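Blr6230 protein (Bradyrhizobium diazoefficiens USDA 110, PDB 5NGG) probably hydrolyses beta-lactam antibiotics as BJP-1, a zinc-dependent metallo-beta-lactamase of subclass B3. Local coordinates at residues I67-A72 / L96-H101; A119-G124 / V150-A155; A173-S178 / R224-K229; V197-S202 / V237-H242. All blocks are in the same frame, centred on the assembly; numbering follows the deposited sequence. Where two conformers were deposited one is given.

Overall arrangement
Contacts 1 and 2 are neighbours in the larger mixed sheet: strand 94-98 of contact 1 bonds directly to strand 120-124 of contact 2. Contact 4 belongs to the smaller sheet, and contact 3 packs a loop onto helix 219-232, the helix that joins the two strands of contact 4. Contacts 1 and 4 are wholly buried, apolar along their strands and polar where the chain leaves them for the zinc site. Contact 2 lies at a sheet edge and includes exposed or partly exposed charged residues. Contact 3 is small and partly buried, and touches a peripheral zinc. His101, His177 and His242 carry contacts 1, 3 and 4 into the dinuclear centre.

Contact 1 (I67-A72 / L96-H101); sequences ILMDTA and LILNTH. With ZN (zinc ion), chain D.
Leu68 of strand 67-69 lies beside Ile97 of strand 96-98 in a parallel pairing, the axes 4.7 Å apart and inclined by 20°. Three backbone bonds stitch it: Leu68 N to Leu96 O, Leu98 N to Leu68 O and Asp70 N to Leu98 O. Together with helix 77-86 the strands make a beta-alpha-beta unit. On one face Leu98 touches two residues of the other strand. Ile67 CG2 approaches its CD1, while the Met69 chain, bent at both chi2 and chi3, curls over so that SD lies 3.9 Å from Leu98 CB and CE reaches Leu98 CD2. Helix 110-117 covers the other face, with Ile113 against Leu68 and Phe110 against Ile97.

Beyond the strands Asp70 takes over. Its OD1 accepts two bonds: Asn99 ND2 at 2.8 Å, nearly in line with the C-O bond, and Thr100 N at 2.9 Å. The carboxylate and the Asn99 amide are turned 81° against each other. Thr100 OG1 donates to Asp70 OD2 at 2.7 Å. Both Thr100 donors come on the syn side, tilted somewhat out of the carboxylate plane. Asn99 ND2 then reaches His101 O at 2.9 Å, from above the carbonyl plane. His101 NE2 binds a zinc ion at 2.1 Å, alongside His103, His177 and water 1, and its ND1 is held by Cys201 O.

Three donors fix the Asp70 carboxylate and probably stabilise its negative charge. Asp70 thus ties strand 67-69 to the residues just before His101, which probably helps place the start of the His-x-His-x-Asp-His zinc motif.

Contact 2 (A119-G124 / V150-A155); sequences AQLVAG and VKVDRA
Asp153 OD2 receives the backbone N-H of Leu121 at 2.9 Å on its anti lone pair, almost straight at 170°, and the same oxygen forms a salt bridge with Lys114. The side chain thus stands in for a main-chain acceptor at the start of the pairing between strand 120-124 and strand 154-156, an edge strand of the seven-stranded sheet, in a beta-alpha-beta unit completed by helix 128-133. CG of Asp153 lies beside its own backbone N (chi1 -60°), which folds the carboxylate back to Leu121 N. In return Leu121 O takes two donors in its carbonyl plane, Asp153 N at 2.9 Å and the longer Arg154 N at 3.2 Å. Regular parallel pairing follows, with Ala123 N bonded to Arg154 O.

Around these polar bonds, Gln120 CB packs against Asp153 CB, the two side chains crossing at about a right angle. Leu121 points its CD2 branch at the extended segment 150-152, where it meets Val150 CG1 at 3.6 Å and also Lys151 O and Val152 CG2. Phe110 of helix 110-117 touches both Leu121 and Val150. Farther along, Val122 CG2 reaches Arg154 CB, but the arginine then leads away to Arg161 O. At the far end Ala155 CA directs a C-H at Ala123 O from 3.2 Å.

Contact 3 (A173-S178 / R224-K229); sequences ATPGHS and RATFAK. With ZN (zinc ion), chain D; ZN (zinc ion), chain E.
Thr226, on the face of helix 219-232 turned to loop 173-178, presses into the backbone at Thr174 and Pro175. Its CB lies 3.4 Å from Pro175 O. One branch, CG2, meets Thr174 CB at 3.8 Å. The other, OG1, is set beside its own backbone N (chi1 -72°) and donates to Pro175 O at 2.7 Å, in the carbonyl plane and on a lone pair. Water 2 donates both to Thr226 OG1 and to Ala173 O, a water bridge to the residue before Thr174.

Lys229, the next turn along, runs out extended until a bend at chi4. Its CD and CE slide past Ala173 O, and CE touches Thr174 CG2 at 3.9 Å. NZ binds a further zinc ion at 2.1 Å, apart from the dinuclear centre and also bound by Glu158 and His172, which suggests the neutral amine.

The loop carries His177 onward to the active-site zinc, its NE2 at 2.1 Å from the metal. Behind the contact the helix is backed by helix 268-291, through Phe227 on Leu276 and the Arg224 salt bridge to Asp281; on the loop side, Thr174 OG1 bonds Ser183 OG of strand 182-190.

Contact 4 (V197-S202 / V237-H242); sequences VLFFCS and VLLGPH. With ZN (zinc ion), chain C; ACT (acetate ion), chain F.
Ser202 OG is gripped twice, donating to acetate O at 2.7 Å and accepting from Thr204 N, and the acetate carries the link across to His242. Its other oxygen, OXT, binds a zinc ion at 2.2 Å, at the edge of the His242 ring and in its plane; His242 NE2 coordinates the same metal at 2.1 Å. Asp105, His106 and water 1 complete the site, and His242 ND1 is held by Gly54 O.

Closer to the sheet, the Pro241 ring packs against the backbone of Phe200 and Cys201. Its CD sits tightly against Phe200 O, 3.0 Å away, and its CG reaches Cys201 O. Cys201 is itself tied to Cys181 by a disulfide.

Strands 197-199 and 237-239 run parallel, 13° apart, in a beta-alpha-beta unit with helix 219-232. Leu198 N bonds Val237 O, and Leu239 N bonds Leu198 O. The last bond, Phe200 N to Leu239 O at 2.9 Å, comes in well above the carbonyl plane. Phe199 is the centre of an inverse gamma turn. Leu239 CD1 touches both Val197 CG1 and Phe199 CE2, 3.6 Å from each, while Leu238 CD1 meets Phe200 CB on the face that packs against helix 268-291.

The apolar strands thus deliver a serine and a histidine to the zinc site. The acetate, probably from the crystallisation liquor, is held by zinc at OXT and by Ser202 OG at O, with Thr204 OG1 also bonded to it, which suggests a site suited to carboxylates.

Contact 1 (I67-A72 / L96-H101)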
loop_
_atom_site.group_PDB
_atom_site.type_symbol
_atom_site.label_atom_id
_atom_site.label_comp_id
_atom_site.label_asym_id
_atom_site.label_seq_id
_atom_site.Cartn_x
_atom_site.Cartn_y
_atom_site.Cartn_z
ATOM N N ILE A 67 8.278 5.411 11.290
ATOM C CA ILE A 67 8.015 5.422 9.856
ATOM C C ILE A 67 6.518 5.166 9.682
ATOM O O ILE A 67 5.993 4.198 10.247
ATOM C CB ILE A 67 8.815 4.335 9.102
ATOM C CG1 ILE A 67 10.318 4.509 9.353
ATOM C CG2 ILE A 67 8.451 4.345 7.607
ATOM C CD1 ILE A 67 11.153 3.371 8.798
ATOM N N LEU A 68 5.854 6.028 8.917
ATOM C CA LEU A 68 4.451 5.817 8.565
ATOM C C LEU A 68 4.377 5.235 7.180
ATOM O O LEU A 68 4.915 5.817 6.227
ATOM C CB LEU A 68 3.719 7.156 8.580
ATOM C CG LEU A 68 2.234 7.110 8.253
ATOM C CD1 LEU A 68 1.426 6.340 9.269
ATOM C CD2 LEU A 68 1.703 8.518 8.154
ATOM N N MET A 69 3.743 4.062 7.053
ATOM C CA MET A 69 3.523 3.388 5.759
ATOM C C MET A 69 2.096 3.675 5.325
ATOM O O MET A 69 1.151 3.106 5.873
ATOM C CB MET A 69 3.755 1.887 5.886
ATOM C CG MET A 69 3.580 1.127 4.577
ATOM S SD MET A 69 4.793 1.472 3.284
ATOM C CE MET A 69 6.259 0.764 4.018
ATOM N N ASP A 70 1.973 4.590 4.359
ATOM C CA ASP A 70 0.714 5.022 3.741
ATOM C C ASP A 70 -0.164 5.832 4.703
ATOM O O ASP A 70 0.152 6.039 5.874
ATOM C CB ASP A 70 -0.038 3.841 3.084
ATOM C CG ASP A 70 0.659 3.316 1.850
ATOM O OD1 ASP A 70 1.270 4.101 1.081
ATOM O OD2 ASP A 70 0.550 2.081 1.624
ATOM N N THR A 71 -1.244 6.361 4.120
ATOM C CA THR A 71 -2.356 6.921 4.893
ATOM C C THR A 71 -3.662 6.338 4.304
ATOM O O THR A 71 -3.635 5.252 3.727
ATOM C CB THR A 71 -2.323 8.466 4.900
ATOM O OG1 THR A 71 -2.346 8.967 3.552
ATOM C CG2 THR A 71 -1.117 8.985 5.658
ATOM N N ALA A 72 -4.803 6.999 4.496
ATOM C CA ALA A 72 -6.077 6.467 4.023
ATOM C C ALA A 72 -6.781 7.539 3.196
ATOM O O ALA A 72 -6.118 8.429 2.653
ATOM C CB ALA A 72 -6.902 5.935 5.199
ATOM N N LEU A 96 9.678 9.708 8.708
ATOM C CA LEU A 96 9.539 9.326 7.305
ATOM C C LEU A 96 8.138 8.828 7.055
ATOM O O LEU A 96 7.520 8.172 7.918
ATOM C CB LEU A 96 10.494 8.207 6.879
ATOM C CG LEU A 96 11.990 8.483 6.972
ATOM C CD1 LEU A 96 12.772 7.218 6.656
ATOM C CD2 LEU A 96 12.394 9.614 6.043
ATOM N N ILE A 97 7.670 9.154 5.859
ATOM C CA ILE A 97 6.421 8.628 5.313
ATOM C C ILE A 97 6.801 7.898 4.025
ATOM O O ILE A 97 7.439 8.484 3.137
ATOM C CB ILE A 97 5.423 9.739 4.992
ATOM C CG1 ILE A 97 5.134 10.593 6.232
ATOM C CG2 ILE A 97 4.146 9.137 4.437
ATOM C CD1 ILE A 97 4.395 11.888 5.943
ATOM N N LEU A 98 6.420 6.622 3.937
ATOM C CA LEU A 98 6.629 5.832 2.725
ATOM C C LEU A 98 5.278 5.566 2.079
ATOM O O LEU A 98 4.266 5.420 2.763
ATOM C CB LEU A 98 7.305 4.493 3.056
ATOM C CG LEU A 98 8.841 4.511 3.098
ATOM C CD1 LEU A 98 9.467 5.654 3.832
ATOM C CD2 LEU A 98 9.357 3.173 3.571
ATOM N N ASN A 99 5.295 5.503 0.754
ATOM C CA ASN A 99 4.096 5.185 -0.017
ATOM C C ASN A 99 4.291 3.887 -0.775
ATOM O O ASN A 99 5.356 3.663 -1.368
ATOM C CB ASN A 99 3.824 6.332 -0.994
ATOM C CG ASN A 99 2.472 6.258 -1.763
ATOM O OD1 ASN A 99 2.424 6.715 -2.908
ATOM N ND2 ASN A 99 1.394 5.791 -1.152
ATOM N N THR A 100 3.240 3.075 -0.811
ATOM C CA THR A 100 3.175 1.927 -1.728
ATOM C C THR A 100 2.793 2.412 -3.132
ATOM O O THR A 100 3.482 2.148 -4.114
ATOM C CB THR A 100 2.151 0.870 -1.279
ATOM O OG1 THR A 100 0.891 1.494 -1.004
ATOM C CG2 THR A 100 2.683 0.080 -0.084
ATOM N N HIS A 101 1.684 3.135 -3.251
ATOM C CA HIS A 101 1.293 3.662 -4.569
ATOM C C HIS A 101 0.375 4.862 -4.414
ATOM O O HIS A 101 -0.318 5.028 -3.415
ATOM C CB HIS A 101 0.674 2.588 -5.466
ATOM C CG HIS A 101 -0.730 2.233 -5.102
ATOM N ND1 HIS A 101 -1.065 1.165 -4.295
ATOM C CD2 HIS A 101 -1.902 2.767 -5.510
ATOM C CE1 HIS A 101 -2.380 1.092 -4.183
ATOM N NE2 HIS A 101 -2.916 2.069 -4.891
HETATM ZN ZN ZN D . -4.767 1.940 -5.800
HETATM O O HOH W 1 -6.209 2.067 -4.645
#

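Contact 2 (A119-G124 / V150-A155)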
loop_
_atom_site.group_PDB
_atom_site.type_symbol
_atom_site.label_atom_id
_atom_site.label_comp_id
_atom_site.label_asym_id
_atom_site.label_seq_id
_atom_site.Cartn_x
_atom_site.Cartn_y
_atom_site.Cartn_z
ATOM N N ALA A 119 8.035 15.496 8.437
ATOM C CA ALA A 119 8.581 14.253 7.907
ATOM C C ALA A 119 8.903 14.370 6.421
ATOM O O ALA A 119 8.396 15.241 5.729
ATOM C CB ALA A 119 7.584 13.140 8.122
ATOM N N GLN A 120 9.782 13.497 5.956
ATOM C CA GLN A 120 10.095 13.373 4.532
ATOM C C GLN A 120 9.270 12.256 3.905
ATOM O O GLN A 120 9.063 11.240 4.523
ATOM C CB GLN A 120 11.580 13.089 4.343
ATOM C CG GLN A 120 12.475 14.258 4.719
ATOM C CD GLN A 120 13.940 13.891 4.654
ATOM O OE1 GLN A 120 14.419 13.064 5.431
ATOM N NE2 GLN A 120 14.663 14.501 3.723
ATOM N N LEU A 121 8.807 12.484 2.680
ATOM C CA LEU A 121 8.023 11.523 1.917
ATOM C C LEU A 121 8.925 10.830 0.893
ATOM O O LEU A 121 9.630 11.492 0.107
ATOM C CB LEU A 121 6.855 12.206 1.199
ATOM C CG LEU A 121 6.033 11.333 0.223
ATOM C CD1 LEU A 121 5.343 10.157 0.913
ATOM C CD2 LEU A 121 5.000 12.168 -0.550
ATOM N N VAL A 122 8.853 9.497 0.909
ATOM C CA VAL A 122 9.630 8.633 0.005
ATOM C C VAL A 122 8.661 7.792 -0.832
ATOM O O VAL A 122 7.766 7.160 -0.267
ATOM C CB VAL A 122 10.522 7.704 0.833
ATOM C CG1 VAL A 122 11.431 6.891 -0.087
ATOM C CG2 VAL A 122 11.337 8.515 1.822
ATOM N N ALA A 123 8.844 7.775 -2.151
ATOM C CA ALA A 123 7.917 7.095 -3.046
ATOM C C ALA A 123 8.627 6.717 -4.339
ATOM O O ALA A 123 9.659 7.290 -4.704
ATOM C CB ALA A 123 6.701 7.983 -3.338
ATOM N N GLY A 124 8.031 5.766 -5.051
ATOM C CA GLY A 124 8.535 5.340 -6.341
ATOM C C GLY A 124 8.606 6.495 -7.323
ATOM O O GLY A 124 7.650 7.271 -7.485
ATOM N N VAL A 150 1.311 16.640 -2.700
ATOM C CA VAL A 150 2.407 16.558 -1.741
ATOM C C VAL A 150 3.726 16.379 -2.480
ATOM O O VAL A 150 3.796 15.611 -3.465
ATOM C CB VAL A 150 2.120 15.390 -0.736
ATOM C CG1 VAL A 150 1.998 14.033 -1.431
ATOM C CG2 VAL A 150 3.104 15.374 0.411
ATOM N N LYS A 151 4.769 17.049 -1.986
ATOM C CA LYS A 151 6.094 16.945 -2.585
ATOM C C LYS A 151 6.816 15.681 -2.129
ATOM O O LYS A 151 6.746 15.288 -0.956
ATOM C CB LYS A 151 6.919 18.184 -2.263
ATOM C CG LYS A 151 6.304 19.423 -2.887
ATOM C CD LYS A 151 7.181 20.649 -2.753
ATOM C CE LYS A 151 6.742 21.721 -3.735
ATOM N NZ LYS A 151 7.224 21.458 -5.121
ATOM N N VAL A 152 7.513 15.056 -3.073
ATOM C CA VAL A 152 8.282 13.863 -2.797
ATOM C C VAL A 152 9.711 14.306 -2.480
ATOM O O VAL A 152 10.364 14.988 -3.283
ATOM C CB VAL A 152 8.252 12.900 -4.000
ATOM C CG1 VAL A 152 9.195 11.722 -3.788
ATOM C CG2 VAL A 152 6.831 12.416 -4.256
ATOM N N ASP A 153 10.209 13.901 -1.321
ATOM C CA ASP A 153 11.568 14.246 -0.893
ATOM C C ASP A 153 12.631 13.295 -1.435
ATOM O O ASP A 153 13.777 13.707 -1.644
ATOM C CB ASP A 153 11.631 14.342 0.614
ATOM C CG ASP A 153 10.707 15.399 1.142
ATOM O OD1 ASP A 153 11.049 16.583 1.006
ATOM O OD2 ASP A 153 9.625 15.056 1.668
ATOM N N ARG A 154 12.274 12.028 -1.621
ATOM C CA ARG A 154 13.180 11.047 -2.190
ATOM C C ARG A 154 12.376 10.121 -3.102
ATOM O O ARG A 154 11.418 9.479 -2.654
ATOM C CB ARG A 154 13.869 10.223 -1.104
ATOM C CG ARG A 154 14.864 9.235 -1.679
ATOM C CD ARG A 154 15.606 8.538 -0.581
ATOM N NE ARG A 154 16.391 7.432 -1.106
ATOM C CZ ARG A 154 16.986 6.505 -0.364
ATOM N NH1 ARG A 154 16.909 6.543 0.961
ATOM N NH2 ARG A 154 17.660 5.535 -0.961
ATOM N N ALA A 155 12.798 10.052 -4.371
ATOM C CA ALA A 155 12.189 9.207 -5.379
ATOM C C ALA A 155 13.031 7.938 -5.480
ATOM O O ALA A 155 14.235 8.025 -5.692
ATOM C CB ALA A 155 12.127 9.941 -6.717
#

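Contact 3 (A173-S178 / R224-K229)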
loop_
_atom_site.group_PDB
_atom_site.type_symbol
_atom_site.label_atom_id
_atom_site.label_comp_id
_atom_site.label_asym_id
_atom_site.label_seq_id
_atom_site.Cartn_x
_atom_site.Cartn_y
_atom_site.Cartn_z
ATOM N N ALA A 173 10.487 -2.318 -7.332
ATOM C CA ALA A 173 9.603 -1.751 -8.344
ATOM C C ALA A 173 8.637 -2.824 -8.797
ATOM O O ALA A 173 9.035 -3.823 -9.390
ATOM C CB ALA A 173 10.412 -1.208 -9.509
ATOM N N THR A 174 7.356 -2.623 -8.480
ATOM C CA THR A 174 6.302 -3.568 -8.799
ATOM C C THR A 174 5.149 -2.803 -9.473
ATOM O O THR A 174 4.013 -2.808 -8.979
ATOM C CB THR A 174 5.818 -4.315 -7.536
ATOM O OG1 THR A 174 5.573 -3.372 -6.485
ATOM C CG2 THR A 174 6.857 -5.288 -7.040
ATOM N N PRO A 175 5.429 -2.183 -10.645
ATOM C CA PRO A 175 4.426 -1.374 -11.328
ATOM C C PRO A 175 3.263 -2.175 -11.897
ATOM O O PRO A 175 3.319 -3.400 -12.007
ATOM C CB PRO A 175 5.224 -0.712 -12.457
ATOM C CG PRO A 175 6.284 -1.720 -12.773
ATOM C CD PRO A 175 6.699 -2.220 -11.404
ATOM N N GLY A 176 2.219 -1.450 -12.269
ATOM C CA GLY A 176 1.015 -2.005 -12.900
ATOM C C GLY A 176 -0.182 -1.301 -12.323
ATOM O O GLY A 176 -0.830 -0.489 -12.994
ATOM N N HIS A 177 -0.462 -1.546 -11.044
ATOM C CA HIS A 177 -1.591 -0.896 -10.412
ATOM C C HIS A 177 -1.397 0.650 -10.431
ATOM O O HIS A 177 -2.378 1.398 -10.542
ATOM C CB HIS A 177 -1.789 -1.460 -8.993
ATOM C CG HIS A 177 -2.945 -0.867 -8.267
ATOM N ND1 HIS A 177 -4.241 -1.307 -8.403
ATOM C CD2 HIS A 177 -2.991 0.178 -7.423
ATOM C CE1 HIS A 177 -5.029 -0.563 -7.634
ATOM N NE2 HIS A 177 -4.299 0.356 -7.043
ATOM N N SER A 178 -0.149 1.101 -10.292
ATOM C CA SER A 178 0.236 2.470 -10.622
ATOM C C SER A 178 1.611 2.392 -11.277
ATOM O O SER A 178 2.313 1.384 -11.121
ATOM C CB SER A 178 0.279 3.362 -9.373
ATOM O OG SER A 178 1.436 3.082 -8.583
ATOM N N ARG A 224 2.185 -7.872 -15.661
ATOM C CA ARG A 224 2.677 -9.260 -15.831
ATOM C C ARG A 224 4.122 -9.430 -15.321
ATOM O O ARG A 224 4.457 -10.474 -14.760
ATOM C CB ARG A 224 2.480 -9.757 -17.271
ATOM C CG ARG A 224 1.019 -10.034 -17.638
ATOM C CD ARG A 224 0.864 -10.137 -19.142
ATOM N NE ARG A 224 -0.429 -10.595 -19.624
ATOM C CZ ARG A 224 -1.298 -11.371 -18.975
ATOM N NH1 ARG A 224 -1.050 -11.820 -17.758
ATOM N NH2 ARG A 224 -2.435 -11.708 -19.571
ATOM N N ALA A 225 4.951 -8.397 -15.444
ATOM C CA ALA A 225 6.288 -8.432 -14.809
ATOM C C ALA A 225 6.142 -8.516 -13.280
ATOM O O ALA A 225 6.827 -9.294 -12.612
ATOM C CB ALA A 225 7.111 -7.209 -15.194
ATOM N N THR A 226 5.188 -7.767 -12.735
ATOM C CA THR A 226 4.962 -7.765 -11.291
ATOM C C THR A 226 4.431 -9.087 -10.733
ATOM O O THR A 226 4.897 -9.548 -9.681
ATOM C CB THR A 226 4.070 -6.567 -10.942
ATOM O OG1 THR A 226 4.869 -5.395 -11.099
ATOM C CG2 THR A 226 3.519 -6.656 -9.520
ATOM N N PHE A 227 3.487 -9.727 -11.436
ATOM C CA PHE A 227 2.993 -11.016 -10.934
ATOM C C PHE A 227 4.121 -12.045 -10.860
ATOM O O PHE A 227 4.264 -12.794 -9.901
ATOM C CB PHE A 227 1.870 -11.589 -11.803
ATOM C CG PHE A 227 0.699 -10.665 -12.007
ATOM C CD1 PHE A 227 0.200 -9.865 -10.988
ATOM C CD2 PHE A 227 0.069 -10.621 -13.245
ATOM C CE1 PHE A 227 -0.892 -9.033 -11.225
ATOM C CE2 PHE A 227 -1.017 -9.799 -13.484
ATOM C CZ PHE A 227 -1.503 -9.009 -12.468
ATOM N N ALA A 228 4.928 -12.099 -11.918
ATOM C CA ALA A 228 6.073 -13.035 -11.954
ATOM C C ALA A 228 7.098 -12.718 -10.871
ATOM O O ALA A 228 7.591 -13.623 -10.183
ATOM C CB ALA A 228 6.739 -12.991 -13.306
ATOM N N LYS A 229 7.427 -11.443 -10.721
ATOM C CA LYS A 229 8.378 -10.997 -9.701
ATOM C C LYS A 229 7.896 -11.401 -8.306
ATOM O O LYS A 229 8.664 -11.965 -7.513
ATOM C CB LYS A 229 8.568 -9.481 -9.786
ATOM C CG LYS A 229 9.492 -8.857 -8.746
ATOM C CD LYS A 229 9.629 -7.368 -8.996
ATOM C CE LYS A 229 10.406 -6.651 -7.921
ATOM N NZ LYS A 229 11.789 -7.115 -7.853
HETATM ZN ZN ZN D . -4.767 1.940 -5.800
HETATM ZN ZN ZN E . 13.114 -6.415 -6.406
HETATM O O HOH W 2 7.695 -5.563 -11.714
HETATM O O HOH W 1 -6.209 2.067 -4.645
#

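Contact 4 (V197-S202 / V237-H242)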
loop_
_atom_site.group_PDB
_atom_site.type_symbol
_atom_site.label_atom_id
_atom_site.label_comp_id
_atom_site.label_asym_id
_atom_site.label_seq_id
_atom_site.Cartn_x
_atom_site.Cartn_y
_atom_site.Cartn_z
ATOM N N VAL A 197 9.481 -9.412 5.564
ATOM C CA VAL A 197 8.154 -8.815 5.369
ATOM C C VAL A 197 8.136 -8.081 4.030
ATOM O O VAL A 197 9.104 -7.380 3.716
ATOM C CB VAL A 197 7.852 -7.822 6.505
ATOM C CG1 VAL A 197 6.489 -7.155 6.307
ATOM C CG2 VAL A 197 7.946 -8.481 7.876
ATOM N N LEU A 198 7.046 -8.223 3.274
ATOM C CA LEU A 198 6.814 -7.364 2.115
ATOM C C LEU A 198 5.539 -6.600 2.309
ATOM O O LEU A 198 4.460 -7.190 2.395
ATOM C CB LEU A 198 6.752 -8.153 0.810
ATOM C CG LEU A 198 6.807 -7.310 -0.471
ATOM C CD1 LEU A 198 8.191 -6.723 -0.666
ATOM C CD2 LEU A 198 6.361 -8.103 -1.678
ATOM N N PHE A 199 5.640 -5.259 2.287
ATOM C CA PHE A 199 4.468 -4.404 2.104
ATOM C C PHE A 199 4.242 -4.356 0.582
ATOM O O PHE A 199 4.821 -3.530 -0.126
ATOM C CB PHE A 199 4.730 -3.010 2.659
ATOM C CG PHE A 199 5.006 -2.970 4.141
ATOM C CD1 PHE A 199 6.304 -3.096 4.649
ATOM C CD2 PHE A 199 3.980 -2.745 5.045
ATOM C CE1 PHE A 199 6.542 -3.001 6.011
ATOM C CE2 PHE A 199 4.213 -2.675 6.397
ATOM C CZ PHE A 199 5.498 -2.812 6.877
ATOM N N PHE A 200 3.439 -5.297 0.085
ATOM C CA PHE A 200 3.150 -5.403 -1.340
ATOM C C PHE A 200 2.302 -4.194 -1.737
ATOM O O PHE A 200 1.423 -3.780 -0.996
ATOM C CB PHE A 200 2.435 -6.730 -1.605
ATOM C CG PHE A 200 2.056 -6.932 -3.051
ATOM C CD1 PHE A 200 3.036 -7.007 -4.019
ATOM C CD2 PHE A 200 0.711 -7.045 -3.445
ATOM C CE1 PHE A 200 2.715 -7.196 -5.355
ATOM C CE2 PHE A 200 0.381 -7.196 -4.785
ATOM C CZ PHE A 200 1.378 -7.285 -5.742
ATOM N N CYS A 201 2.563 -3.636 -2.915
ATOM C CA CYS A 201 1.951 -2.358 -3.252
ATOM C C CYS A 201 0.545 -2.386 -3.758
ATOM O O CYS A 201 -0.063 -1.319 -3.784
ATOM C CB CYS A 201 2.842 -1.595 -4.239
ATOM S SG CYS A 201 2.780 -2.183 -5.920
ATOM N N SER A 202 0.079 -3.543 -4.209
ATOM C CA SER A 202 -1.218 -3.804 -4.917
ATOM C C SER A 202 -0.952 -4.274 -6.326
ATOM O O SER A 202 -0.161 -3.651 -7.029
ATOM C CB SER A 202 -2.190 -2.633 -5.061
ATOM O OG SER A 202 -3.281 -3.084 -5.856
ATOM N N VAL A 237 6.180 -12.853 5.387
ATOM C CA VAL A 237 5.005 -12.126 5.869
ATOM C C VAL A 237 4.530 -11.201 4.757
ATOM O O VAL A 237 5.188 -10.203 4.466
ATOM C CB VAL A 237 5.347 -11.295 7.124
ATOM C CG1 VAL A 237 4.151 -10.450 7.578
ATOM C CG2 VAL A 237 5.810 -12.198 8.266
ATOM N N LEU A 238 3.372 -11.518 4.182
ATOM C CA LEU A 238 2.746 -10.672 3.173
ATOM C C LEU A 238 1.859 -9.639 3.863
ATOM O O LEU A 238 0.936 -9.987 4.601
ATOM C CB LEU A 238 1.873 -11.490 2.243
ATOM C CG LEU A 238 1.129 -10.675 1.177
ATOM C CD1 LEU A 238 2.104 -9.946 0.256
ATOM C CD2 LEU A 238 0.184 -11.582 0.399
ATOM N N LEU A 239 2.117 -8.362 3.572
ATOM C CA LEU A 239 1.251 -7.249 3.958
ATOM C C LEU A 239 0.876 -6.510 2.681
ATOM O O LEU A 239 1.387 -6.760 1.600
ATOM C CB LEU A 239 1.944 -6.339 4.971
ATOM C CG LEU A 239 2.409 -7.007 6.267
ATOM C CD1 LEU A 239 3.142 -6.035 7.168
ATOM C CD2 LEU A 239 1.236 -7.590 7.009
ATOM N N GLY A 240 -0.031 -5.553 2.795
ATOM C CA GLY A 240 -0.475 -4.802 1.647
ATOM C C GLY A 240 -1.316 -3.615 2.048
ATOM O O GLY A 240 -1.596 -3.411 3.228
ATOM N N PRO A 241 -1.756 -2.813 1.062
ATOM C CA PRO A 241 -2.410 -1.540 1.394
ATOM C C PRO A 241 -3.915 -1.650 1.643
ATOM O O PRO A 241 -4.531 -0.656 2.024
ATOM C CB PRO A 241 -2.068 -0.650 0.211
ATOM C CG PRO A 241 -1.860 -1.569 -0.910
ATOM C CD PRO A 241 -1.427 -2.904 -0.369
ATOM N N HIS A 242 -4.477 -2.854 1.476
ATOM C CA HIS A 242 -5.834 -3.178 1.892
ATOM C C HIS A 242 -5.741 -4.487 2.656
ATOM O O HIS A 242 -4.995 -5.386 2.246
ATOM C CB HIS A 242 -6.769 -3.313 0.675
ATOM C CG HIS A 242 -6.975 -2.031 -0.064
ATOM N ND1 HIS A 242 -7.843 -1.040 0.351
ATOM C CD2 HIS A 242 -6.421 -1.573 -1.204
ATOM C CE1 HIS A 242 -7.803 -0.034 -0.514
ATOM N NE2 HIS A 242 -6.947 -0.331 -1.467
HETATM ZN ZN ZN C . -6.199 1.100 -2.827
HETATM C C ACT F . -6.098 -1.325 -4.554
HETATM O O ACT F . -5.719 -2.430 -4.971
HETATM O OXT ACT F . -5.311 -0.548 -3.952
HETATM C CH3 ACT F . -7.536 -0.971 -4.779
HETATM O O HOH W 1 -6.209 2.067 -4.645
#